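Local coordinates for putative immunoglobulin A1 protease (Bacteroides ovatus, PDB 3N6Z), which is of unproven function but is probably a hydrolase, a putative immunoglobulin A1 protease, folded as a parallel beta-helix, at residues 234-239 against 265-270. Numbering follows the deposited sequence.
Sequences IENCYA and IKNSAA
Ser268 meets Cys237 and Asn236 meets Asn267 through matched first torsions: OG of Ser268 (chi1 -65°) and CG of each asparagine stand anti to their own carbonyl carbons, beside the backbone N. Ser268 OG is thereby turned back into the corner of the chain. It donates to Lys266 O at 3.0 Å, from well above the carbonyl plane, and weakly accepts Cys237 N. Lys266 O also takes Asn236 N at 3.2 Å, in the carbonyl plane, so two donors grip this one carbonyl oxygen. With an alanine here in place of Ser268, Lys266 O would probably lose one of its two donors and Cys237 N its weak acceptor.

Asn236 and Asn267 both have left-handed backbone angles and bend their strands at the same level. Their side chains lie side by side and point the same way, with amide planes 28° apart. In the Asn236 conformer given, a water joins its ND2 to Asn267 OD1. Lys202 NZ binds Asn236 OD1. Asn267 ND2 is hydrogen-bonded to Asn298 OD1, so Asn236, Asn267 and Asn298 follow one another on successive coils.

On either side of the corner the strands pair in parallel register. Lys266 N donates to Ile234 O and Ala269 N to Cys237 O, both at 3.0 Å. Glu235 OE2 and Lys266 NZ stay 5.0 Å apart; in the conformers given, a water links them, its bond to NZ weak. Glu235 OE1 has its salt bridge with Lys202.

The stacked corners are characteristic of a parallel beta-helix. Strands 200-202 and 204-206 flank one side, 294-296 and 299-302 the other, and helix 334-344 packs on Asn236, Tyr238, Asn267 and Ala269.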
loop_
_atom_site.group_PDB
_atom_site.type_symbol
_atom_site.label_atom_id
_atom_site.label_comp_id
_atom_site.label_asym_id
_atom_site.label_seq_id
_atom_site.Cartn_x
_atom_site.Cartn_y
_atom_site.Cartn_z
ATOM N N ILE A 234 -1.427 -11.034 1.095
ATOM C CA ILE A 234 -0.246 -10.285 0.701
ATOM C C ILE A 234 0.779 -11.337 0.252
ATOM O O ILE A 234 1.065 -12.284 1.004
ATOM C CB ILE A 234 0.318 -9.416 1.841
ATOM C CG1 ILE A 234 -0.707 -8.323 2.216
ATOM C CG2 ILE A 234 1.697 -8.825 1.476
ATOM C CD1 ILE A 234 -0.394 -7.552 3.517
ATOM N N GLU A 235 1.360 -11.154 -0.935
ATOM C CA GLU A 235 2.281 -12.116 -1.541
ATOM C C GLU A 235 3.434 -11.378 -2.224
ATOM O O GLU A 235 3.188 -10.401 -2.903
ATOM C CB GLU A 235 1.447 -12.922 -2.558
ATOM C CG GLU A 235 2.084 -13.957 -3.341
ATOM C CD GLU A 235 0.996 -14.889 -3.870
ATOM O OE1 GLU A 235 0.357 -14.542 -4.864
ATOM O OE2 GLU A 235 0.727 -15.917 -3.215
ATOM N N ASN A 236 4.651 -11.882 -2.101
ATOM C CA ASN A 236 5.797 -11.334 -2.803
ATOM C C ASN A 236 5.975 -9.847 -2.524
ATOM O O ASN A 236 6.168 -9.033 -3.419
ATOM C CB ASN A 236 5.741 -11.638 -4.296
ATOM C CG ASN A 236 5.431 -13.120 -4.618
ATOM O OD1 ASN A 236 4.704 -13.395 -5.544
ATOM N ND2 ASN A 236 5.979 -14.038 -3.869
ATOM N N CYS A 237 5.902 -9.488 -1.249
ATOM C CA CYS A 237 6.121 -8.095 -0.839
ATOM C C CYS A 237 7.218 -7.984 0.187
ATOM O O CYS A 237 7.426 -8.884 0.994
ATOM C CB CYS A 237 4.863 -7.462 -0.247
ATOM S SG CYS A 237 3.499 -7.275 -1.426
ATOM N N TYR A 238 7.907 -6.848 0.190
ATOM C CA TYR A 238 8.834 -6.500 1.262
ATOM C C TYR A 238 8.841 -5.011 1.518
ATOM O O TYR A 238 8.448 -4.226 0.656
ATOM C CB TYR A 238 10.248 -7.077 1.003
ATOM C CG TYR A 238 11.278 -6.164 0.403
ATOM C CD1 TYR A 238 11.353 -5.938 -0.973
ATOM C CD2 TYR A 238 12.200 -5.516 1.213
ATOM C CE1 TYR A 238 12.337 -5.096 -1.514
ATOM C CE2 TYR A 238 13.181 -4.690 0.687
ATOM C CZ TYR A 238 13.241 -4.462 -0.675
ATOM O OH TYR A 238 14.231 -3.648 -1.169
ATOM N N ALA A 239 9.330 -4.631 2.690
ATOM C CA ALA A 239 9.442 -3.238 3.062
ATOM C C ALA A 239 10.737 -2.983 3.801
ATOM O O ALA A 239 11.263 -3.863 4.482
ATOM C CB ALA A 239 8.238 -2.792 3.919
ATOM N N ILE A 265 -0.247 -14.437 4.295
ATOM C CA ILE A 265 0.963 -13.706 3.896
ATOM C C ILE A 265 1.966 -14.784 3.486
ATOM O O ILE A 265 2.348 -15.653 4.288
ATOM C CB ILE A 265 1.564 -12.772 4.969
ATOM C CG1 ILE A 265 0.510 -11.792 5.497
ATOM C CG2 ILE A 265 2.785 -12.012 4.392
ATOM C CD1 ILE A 265 1.007 -10.851 6.553
ATOM N N LYS A 266 2.396 -14.698 2.226
ATOM C CA LYS A 266 3.248 -15.713 1.616
ATOM C C LYS A 266 4.391 -15.042 0.885
ATOM O O LYS A 266 4.195 -14.031 0.219
ATOM C CB LYS A 266 2.459 -16.564 0.612
ATOM C CG LYS A 266 1.226 -17.267 1.239
ATOM C CD LYS A 266 0.461 -18.142 0.198
ATOM C CE LYS A 266 -0.935 -18.558 0.698
ATOM N NZ LYS A 266 -1.846 -19.143 -0.349
ATOM N N ASN A 267 5.571 -15.632 0.966
ATOM C CA ASN A 267 6.727 -15.185 0.203
ATOM C C ASN A 267 6.926 -13.686 0.350
ATOM O O ASN A 267 6.863 -12.931 -0.612
ATOM C CB ASN A 267 6.587 -15.572 -1.273
ATOM C CG ASN A 267 6.498 -17.052 -1.456
ATOM O OD1 ASN A 267 5.487 -17.598 -1.992
ATOM N ND2 ASN A 267 7.512 -17.727 -1.043
ATOM N N SER A 268 7.154 -13.264 1.579
ATOM C CA SER A 268 7.294 -11.861 1.950
ATOM C C SER A 268 8.400 -11.670 2.950
ATOM O O SER A 268 8.859 -12.625 3.609
ATOM C CB SER A 268 5.946 -11.310 2.435
ATOM O OG SER A 268 4.979 -11.316 1.341
ATOM N N ALA A 269 8.878 -10.435 3.071
ATOM C CA ALA A 269 10.017 -10.171 3.946
ATOM C C ALA A 269 9.950 -8.795 4.618
ATOM O O ALA A 269 9.580 -7.781 3.989
ATOM C CB ALA A 269 11.341 -10.269 3.155
ATOM N N ALA A 270 10.350 -8.755 5.882
ATOM C CA ALA A 270 10.464 -7.523 6.651
ATOM C C ALA A 270 11.916 -7.081 6.682
ATOM O O ALA A 270 12.798 -7.857 7.086
ATOM C CB ALA A 270 9.925 -7.724 8.091
HETATM O O HOH W 1 -1.818 -16.541 -2.580
HETATM O O HOH W 2 4.346 -16.401 -4.675
#